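Local structure of beta-galactosidase (Streptococcus pneumoniae, 4CU9) at residues A[36-41]-A[47-52]; A[23-26]-A[30-33]; A[84-87]-A[93-96]. The protein hydrolyses terminal beta-galactosides as the full-length enzyme BgaA, and contributes here a calcium-binding carbohydrate-binding module that probably recognises galactose-containing glycans. All coordinates share one frame; numbering follows the deposited sequence.

Contact 1 (A[36-41]-A[47-52]). With CA (calcium ion), chain C.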
loop_
_atom_site.group_PDB
_atom_site.type_symbol
_atom_site.label_atom_id
_atom_site.label_comp_id
_atom_site.label_asym_id
_atom_site.label_seq_id
_atom_site.Cartn_x
_atom_site.Cartn_y
_atom_site.Cartn_z
ATOM N N ASP A 36 -6.148 -7.351 -0.354
ATOM C CA ASP A 36 -5.448 -8.574 -0.013
ATOM C C ASP A 36 -4.650 -9.124 -1.186
ATOM O O ASP A 36 -3.784 -9.935 -0.978
ATOM C CB ASP A 36 -6.443 -9.610 0.525
ATOM C CG ASP A 36 -6.881 -9.293 1.975
ATOM O OD1 ASP A 36 -6.007 -9.118 2.861
ATOM O OD2 ASP A 36 -8.101 -9.232 2.257
ATOM N N TYR A 37 -4.913 -8.672 -2.413
ATOM C CA TYR A 37 -4.105 -9.079 -3.549
ATOM C C TYR A 37 -2.714 -8.441 -3.545
ATOM O O TYR A 37 -1.845 -8.893 -4.291
ATOM C CB TYR A 37 -4.791 -8.759 -4.879
ATOM C CG TYR A 37 -6.077 -9.506 -5.134
ATOM C CD1 TYR A 37 -6.279 -10.764 -4.608
ATOM C CD2 TYR A 37 -7.090 -8.951 -5.911
ATOM C CE1 TYR A 37 -7.462 -11.470 -4.823
ATOM C CE2 TYR A 37 -8.270 -9.666 -6.164
ATOM C CZ TYR A 37 -8.443 -10.923 -5.608
ATOM O OH TYR A 37 -9.608 -11.679 -5.791
ATOM N N LEU A 38 -2.497 -7.436 -2.686
ATOM C CA LEU A 38 -1.203 -6.781 -2.568
ATOM C C LEU A 38 -0.078 -7.667 -2.032
ATOM O O LEU A 38 1.080 -7.458 -2.397
ATOM C CB LEU A 38 -1.257 -5.583 -1.640
ATOM C CG LEU A 38 -1.914 -4.301 -2.143
ATOM C CD1 LEU A 38 -1.781 -3.244 -1.066
ATOM C CD2 LEU A 38 -1.255 -3.811 -3.405
ATOM N N ASN A 39 -0.404 -8.609 -1.159
ATOM C CA ASN A 39 0.647 -9.476 -0.595
ATOM C C ASN A 39 0.382 -10.952 -0.675
ATOM O O ASN A 39 0.739 -11.690 0.240
ATOM C CB ASN A 39 0.972 -9.062 0.846
ATOM C CG ASN A 39 -0.172 -9.321 1.800
ATOM O OD1 ASN A 39 -1.311 -9.373 1.383
ATOM N ND2 ASN A 39 0.131 -9.480 3.091
ATOM N N ASP A 40 -0.205 -11.399 -1.773
ATOM C CA ASP A 40 -0.540 -12.817 -1.923
ATOM C C ASP A 40 0.507 -13.587 -2.727
ATOM O O ASP A 40 0.325 -14.745 -3.050
ATOM C CB ASP A 40 -1.931 -12.965 -2.549
ATOM C CG ASP A 40 -2.014 -12.427 -3.936
ATOM O OD1 ASP A 40 -1.050 -11.854 -4.493
ATOM O OD2 ASP A 40 -3.075 -12.568 -4.520
ATOM N N GLY A 41 1.604 -12.935 -3.094
ATOM C CA GLY A 41 2.612 -13.599 -3.911
ATOM C C GLY A 41 2.281 -13.720 -5.384
ATOM O O GLY A 41 3.153 -14.092 -6.170
ATOM N N ARG A 47 -5.699 -9.801 -10.650
ATOM C CA ARG A 47 -5.832 -9.736 -9.203
ATOM C C ARG A 47 -5.075 -8.513 -8.708
ATOM O O ARG A 47 -3.897 -8.585 -8.368
ATOM C CB ARG A 47 -5.288 -10.994 -8.557
ATOM C CG ARG A 47 -6.081 -12.260 -8.875
ATOM C CD ARG A 47 -5.340 -13.510 -8.429
ATOM N NE ARG A 47 -5.031 -13.527 -6.979
ATOM C CZ ARG A 47 -5.832 -14.042 -6.036
ATOM N NH1 ARG A 47 -7.006 -14.575 -6.359
ATOM N NH2 ARG A 47 -5.456 -14.037 -4.758
ATOM N N ARG A 48 -5.749 -7.379 -8.671
ATOM C CA ARG A 48 -5.084 -6.141 -8.280
ATOM C C ARG A 48 -5.854 -5.406 -7.188
ATOM O O ARG A 48 -7.040 -5.646 -6.972
ATOM C CB ARG A 48 -4.908 -5.246 -9.492
ATOM C CG ARG A 48 -6.230 -4.894 -10.134
ATOM C CD ARG A 48 -6.083 -4.605 -11.587
ATOM N NE ARG A 48 -7.391 -4.249 -12.140
ATOM C CZ ARG A 48 -8.031 -4.920 -13.095
ATOM N NH1 ARG A 48 -7.511 -5.988 -13.662
ATOM N NH2 ARG A 48 -9.205 -4.490 -13.501
ATOM N N TRP A 49 -5.129 -4.579 -6.459
ATOM C CA TRP A 49 -5.716 -3.570 -5.628
ATOM C C TRP A 49 -5.783 -2.289 -6.449
ATOM O O TRP A 49 -4.855 -1.931 -7.162
ATOM C CB TRP A 49 -4.875 -3.340 -4.367
ATOM C CG TRP A 49 -5.291 -2.094 -3.670
ATOM C CD1 TRP A 49 -6.330 -1.952 -2.810
ATOM C CD2 TRP A 49 -4.723 -0.817 -3.831
ATOM N NE1 TRP A 49 -6.420 -0.650 -2.388
ATOM C CE2 TRP A 49 -5.444 0.071 -3.009
ATOM C CE3 TRP A 49 -3.629 -0.326 -4.564
ATOM C CZ2 TRP A 49 -5.133 1.415 -2.921
ATOM C CZ3 TRP A 49 -3.325 0.998 -4.474
ATOM C CH2 TRP A 49 -4.080 1.867 -3.671
ATOM N N THR A 50 -6.869 -1.557 -6.262
ATOM C CA THR A 50 -7.015 -0.277 -6.859
ATOM C C THR A 50 -7.893 0.567 -5.940
ATOM O O THR A 50 -8.643 0.024 -5.104
ATOM C CB THR A 50 -7.793 -0.592 -8.151
ATOM O OG1 THR A 50 -6.925 -0.901 -9.262
ATOM C CG2 THR A 50 -8.864 0.264 -8.413
ATOM N N ASN A 51 -7.799 1.879 -6.079
ATOM C CA ASN A 51 -8.772 2.794 -5.398
ATOM C C ASN A 51 -9.582 3.538 -6.429
ATOM O O ASN A 51 -10.035 4.652 -6.190
ATOM C CB ASN A 51 -8.050 3.798 -4.506
ATOM C CG ASN A 51 -7.300 4.838 -5.311
ATOM O OD1 ASN A 51 -6.737 4.529 -6.375
ATOM N ND2 ASN A 51 -7.287 6.081 -4.820
ATOM N N TRP A 52 -9.770 2.905 -7.588
ATOM C CA TRP A 52 -10.555 3.475 -8.679
ATOM C C TRP A 52 -11.975 3.824 -8.173
ATOM O O TRP A 52 -12.604 3.100 -7.383
ATOM C CB TRP A 52 -10.687 2.482 -9.862
ATOM C CG TRP A 52 -11.396 3.106 -11.054
ATOM C CD1 TRP A 52 -10.834 3.879 -12.008
ATOM C CD2 TRP A 52 -12.791 3.033 -11.359
ATOM N NE1 TRP A 52 -11.787 4.316 -12.901
ATOM C CE2 TRP A 52 -13.005 3.797 -12.524
ATOM C CE3 TRP A 52 -13.887 2.398 -10.753
ATOM C CZ2 TRP A 52 -14.264 3.944 -13.102
ATOM C CZ3 TRP A 52 -15.143 2.549 -11.321
ATOM C CH2 TRP A 52 -15.324 3.320 -12.490
HETATM CA CA CA C . -0.561 -9.943 -5.803
HETATM O O HOH W 1 -2.203 -10.302 -7.391
#
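R47 passes from the ring of Y37, where its CB sits over one face, to the carboxylate of D40, closing the calcium loop of this galactose-binding-like beta-sandwich module. Its side chain starts with CB above the middle of the tyrosine ring, in a CH-pi contact of 3.8 Å to the Y37 centroid. CG and CD carry the chain past the ring, and the bend at chi3 (58°) turns the guanidinium back toward D40, beside the ring, with one of its faces set against the CE1 corner of Y37. There CZ meets Y37 CE1 at 3.3 Å, with the ring and guanidinium planes inclined by 50°, so the two groups are not stacked parallel. The edge of the guanidinium carries the salt bridge. R47 NH2 donates to D40 OD2 at 2.8 Å, meeting that oxygen at its anti lone pair, while NE reaches it less directly at 3.3 Å. Carboxylate and guanidinium are nearly coplanar, and both bonds converge on one oxygen.

The other oxygen of D40 belongs to the metal: OD1 binds the calcium ion at 2.4 Å, beside the carbonyl O of Y37 at 2.2 Å. D42 O, I177 O and E178 OE1 join them, linking the loop to strand 173-182. D40 thus spans metal and arginine, an arrangement likely to hold its carboxylate in a fixed orientation. Farther in, L38 CD2 packs on W49 CB, joining the loop to strand 49-50. The sixth ligand ties the second segment to the metal as well: a calcium-bound water donates to R47 O at 2.6 Å.

Contact 2 (A[23-26]-A[30-33]); sequences ATND and NSHD
N25 faces S31 and D33 across a compact loop in which two small turns are tied together by side-chain bonds: N25 is the centre of an inverse gamma turn, and S31 opens an ST turn. The planes of the N25 amide and the D33 carboxylate are turned 68° apart. Because CG of N25 lies opposite the backbone N (chi1 177°), the amide extends to D33, and ND2 donates to D33 OD2 at 2.9 Å in a nearly straight bond. The acceptor lies close to the plane of the amide, but the donor approaches from above the carboxylate, 49° out of its plane.

The hydroxyl of S31 comes in on N25 by a different route. OG donates to the backbone carbonyl O of N25 at 2.6 Å, and the amide ND2 sits only 2.9 Å from OG with an angle too poor for a hydrogen bond. ND2 is therefore directed at the aspartate and not at the serine. N25 is gripped at two points, the side-chain amide and the carbonyl, by partners two residues apart.

Beside this polar core, D26 CB rests on the carbonyl O of D33 at 3.4 Å, while the D26 carboxylate turns to S115 OG. The contact ties together two parts of the loop between strands 18-21 and 49-50, and T50 holds it against the latter strand, bonded to the N25 backbone and packed on the D33 side chain. Within the ST turn itself, S31 OG also accepts from the backbone N of D33 at 3.2 Å.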
loop_
_atom_site.group_PDB
_atom_site.type_symbol
_atom_site.label_atom_id
_atom_site.label_comp_id
_atom_site.label_asym_id
_atom_site.label_seq_id
_atom_site.Cartn_x
_atom_site.Cartn_y
_atom_site.Cartn_z
ATOM N N ALA A 23 -8.143 3.630 0.918
ATOM C CA ALA A 23 -9.346 3.387 0.117
ATOM C C ALA A 23 -9.152 2.258 -0.877
ATOM O O ALA A 23 -8.052 2.042 -1.336
ATOM C CB ALA A 23 -9.742 4.631 -0.650
ATOM N N THR A 24 -10.240 1.559 -1.237
ATOM C CA THR A 24 -10.136 0.470 -2.180
ATOM C C THR A 24 -11.467 0.376 -2.930
ATOM O O THR A 24 -12.527 0.594 -2.336
ATOM C CB THR A 24 -9.870 -0.888 -1.471
ATOM O OG1 THR A 24 -8.623 -0.881 -0.772
ATOM C CG2 THR A 24 -9.895 -2.064 -2.414
ATOM N N ASN A 25 -11.392 0.047 -4.214
ATOM C CA ASN A 25 -12.578 -0.233 -5.044
ATOM C C ASN A 25 -13.079 -1.666 -4.800
ATOM O O ASN A 25 -12.991 -2.538 -5.666
ATOM C CB ASN A 25 -12.222 -0.008 -6.498
ATOM C CG ASN A 25 -13.349 -0.334 -7.443
ATOM O OD1 ASN A 25 -14.496 0.040 -7.214
ATOM N ND2 ASN A 25 -13.015 -0.992 -8.529
ATOM N N ASP A 26 -13.555 -1.920 -3.596
ATOM C CA ASP A 26 -14.092 -3.241 -3.238
ATOM C C ASP A 26 -15.496 -3.157 -2.647
ATOM O O ASP A 26 -15.943 -4.096 -1.993
ATOM C CB ASP A 26 -13.153 -3.988 -2.264
ATOM C CG ASP A 26 -12.981 -3.263 -0.941
ATOM O OD1 ASP A 26 -13.637 -2.208 -0.726
ATOM O OD2 ASP A 26 -12.221 -3.796 -0.110
ATOM N N ASN A 30 -19.800 -5.453 -8.193
ATOM C CA ASN A 30 -19.245 -5.798 -9.503
ATOM C C ASN A 30 -17.733 -5.696 -9.536
ATOM O O ASN A 30 -17.111 -6.159 -10.489
ATOM C CB ASN A 30 -19.849 -4.926 -10.575
ATOM C CG ASN A 30 -21.337 -5.121 -10.661
ATOM O OD1 ASN A 30 -21.779 -6.131 -11.172
ATOM N ND2 ASN A 30 -22.107 -4.173 -10.167
ATOM N N SER A 31 -17.135 -5.106 -8.503
ATOM C CA SER A 31 -15.668 -4.942 -8.529
ATOM C C SER A 31 -14.952 -6.183 -8.053
ATOM O O SER A 31 -15.389 -6.808 -7.136
ATOM C CB SER A 31 -15.194 -3.789 -7.661
ATOM O OG SER A 31 -13.777 -3.708 -7.834
ATOM N N HIS A 32 -13.833 -6.499 -8.690
ATOM C CA HIS A 32 -12.938 -7.558 -8.266
ATOM C C HIS A 32 -11.613 -7.081 -7.644
ATOM O O HIS A 32 -10.743 -7.895 -7.394
ATOM C CB HIS A 32 -12.644 -8.433 -9.475
ATOM C CG HIS A 32 -13.883 -9.017 -10.076
ATOM N ND1 HIS A 32 -14.625 -9.981 -9.429
ATOM C CD2 HIS A 32 -14.547 -8.726 -11.219
ATOM C CE1 HIS A 32 -15.686 -10.282 -10.162
ATOM N NE2 HIS A 32 -15.658 -9.536 -11.255
ATOM N N ASP A 33 -11.461 -5.797 -7.365
ATOM C CA ASP A 33 -10.206 -5.312 -6.766
ATOM C C ASP A 33 -10.233 -5.614 -5.277
ATOM O O ASP A 33 -11.282 -5.501 -4.639
ATOM C CB ASP A 33 -10.033 -3.811 -6.972
ATOM C CG ASP A 33 -10.081 -3.395 -8.429
ATOM O OD1 ASP A 33 -9.741 -4.203 -9.327
ATOM O OD2 ASP A 33 -10.376 -2.213 -8.644
#

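Contact 3 (A[84-87]-A[93-96])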
loop_
_atom_site.group_PDB
_atom_site.type_symbol
_atom_site.label_atom_id
_atom_site.label_comp_id
_atom_site.label_asym_id
_atom_site.label_seq_id
_atom_site.Cartn_x
_atom_site.Cartn_y
_atom_site.Cartn_z
ATOM N N LEU A 84 7.615 -3.240 -5.670
ATOM C CA LEU A 84 6.386 -2.615 -6.103
ATOM C C LEU A 84 6.022 -3.114 -7.484
ATOM O O LEU A 84 6.874 -3.053 -8.391
ATOM C CB LEU A 84 6.622 -1.104 -6.173
ATOM C CG LEU A 84 6.861 -0.364 -4.868
ATOM C CD1 LEU A 84 7.302 1.066 -5.098
ATOM C CD2 LEU A 84 5.551 -0.329 -4.142
ATOM N N HIS A 85 4.800 -3.610 -7.672
ATOM C CA HIS A 85 4.323 -4.005 -9.010
ATOM C C HIS A 85 3.035 -3.242 -9.308
ATOM O O HIS A 85 1.985 -3.539 -8.709
ATOM C CB HIS A 85 4.028 -5.499 -9.033
ATOM C CG HIS A 85 3.905 -6.095 -10.402
ATOM N ND1 HIS A 85 3.822 -5.350 -11.554
ATOM C CD2 HIS A 85 3.872 -7.393 -10.796
ATOM C CE1 HIS A 85 3.748 -6.158 -12.604
ATOM N NE2 HIS A 85 3.788 -7.404 -12.170
ATOM N N PHE A 86 3.104 -2.275 -10.203
ATOM C CA PHE A 86 1.959 -1.464 -10.562
ATOM C C PHE A 86 1.245 -2.013 -11.773
ATOM O O PHE A 86 1.841 -2.724 -12.601
ATOM C CB PHE A 86 2.390 -0.016 -10.817
ATOM C CG PHE A 86 2.901 0.669 -9.586
ATOM C CD1 PHE A 86 2.019 1.084 -8.610
ATOM C CD2 PHE A 86 4.243 0.932 -9.415
ATOM C CE1 PHE A 86 2.462 1.704 -7.470
ATOM C CE2 PHE A 86 4.691 1.574 -8.303
ATOM C CZ PHE A 86 3.799 1.979 -7.339
ATOM N N PHE A 87 -0.024 -1.616 -11.901
ATOM C CA PHE A 87 -0.865 -2.030 -13.002
ATOM C C PHE A 87 -1.433 -0.779 -13.627
ATOM O O PHE A 87 -1.508 0.250 -12.969
ATOM C CB PHE A 87 -2.016 -2.879 -12.485
ATOM C CG PHE A 87 -3.098 -3.167 -13.506
ATOM C CD1 PHE A 87 -2.963 -4.216 -14.388
ATOM C CD2 PHE A 87 -4.273 -2.428 -13.527
ATOM C CE1 PHE A 87 -3.960 -4.509 -15.307
ATOM C CE2 PHE A 87 -5.289 -2.733 -14.410
ATOM C CZ PHE A 87 -5.129 -3.770 -15.312
ATOM N N ASP A 93 -3.323 3.571 -12.930
ATOM C CA ASP A 93 -1.931 3.559 -13.297
ATOM C C ASP A 93 -1.061 3.509 -12.056
ATOM O O ASP A 93 -1.568 3.598 -10.913
ATOM C CB ASP A 93 -1.589 4.810 -14.121
ATOM C CG ASP A 93 -0.317 4.663 -15.002
ATOM O OD1 ASP A 93 0.431 3.678 -14.927
ATOM O OD2 ASP A 93 -0.091 5.566 -15.800
ATOM N N ALA A 94 0.244 3.396 -12.305
ATOM C CA ALA A 94 1.260 3.752 -11.328
ATOM C C ALA A 94 1.006 5.207 -10.898
ATOM O O ALA A 94 0.365 5.969 -11.615
ATOM C CB ALA A 94 2.667 3.627 -11.923
ATOM N N PRO A 95 1.517 5.599 -9.718
ATOM C CA PRO A 95 1.267 6.939 -9.245
ATOM C C PRO A 95 2.274 7.939 -9.828
ATOM O O PRO A 95 3.323 7.529 -10.345
ATOM C CB PRO A 95 1.502 6.819 -7.735
ATOM C CG PRO A 95 2.495 5.680 -7.595
ATOM C CD PRO A 95 2.160 4.748 -8.699
ATOM N N SER A 96 1.936 9.226 -9.730
ATOM C CA SER A 96 2.807 10.325 -10.171
ATOM C C SER A 96 3.805 10.648 -9.105
ATOM O O SER A 96 4.880 11.135 -9.382
ATOM C CB SER A 96 1.949 11.577 -10.467
ATOM O OG SER A 96 1.011 11.821 -9.419
#
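The end of strand 73-86 meets the chain leading into strand 97-103 through a CH-pi contact between F86 and P95, a piece of the hydrophobic core of the beta-sandwich. The proline and phenylalanine side chains cross at about a right angle. P95 CD sits over one face of the F86 ring, displaced toward the rim on the side of CE1 and CZ; it lies 3.6 Å from the ring centroid and 3.3 Å from F86 CE1. The methyl of A94 takes the other end of the ring: its CB packs at 3.8 Å from F86 CG and approaches off-centre. A94 and P95 thus touch the ring near its root and near its CE1 and CZ atoms respectively. The F86 ring reaches them with CG opposite its own carbonyl carbon (chi1 -66°).

At the next residue the backbones approach through a CA-H...O contact, D93 CA to F87 O at 3.4 Å, with no classical hydrogen bond between the two segments. The D93 carboxylate divides its oxygens, OD1 accepting from the backbone N of A94 and OD2 forming a salt bridge with K168.

Strand 173-182 joins the two sides, since F87 and D93 both make backbone hydrogen bonds to A175. M176 of that strand, M165 of strand 160-166 and L98 of strand 97-103 also pack on F86, as does I143 from a loop, with M165 touching P95 too.

In the fold
Along the chain the contacts follow in series: contact 2 closes before contact 1 opens, and contact 3 comes last. Contacts 1 and 2 are neighbours, about 9 Å apart between centres: contact 2 lies wholly in the connection between strands 18-21 and 49-50, and contact 1 joins that connection to strand 49-50. They meet where W49 NE1 probably bonds to T24 OG1, and T50 O to N25 N. Contact 3, about 12 Å from contact 1 between centres, touches it where R48 packs on F87, but stays about 7 Å from contact 2 at the nearest atoms. Strand 173-182, which supplies calcium ligands and pairs with segments of contacts 1 and 3, connects the metal site with the sandwich core.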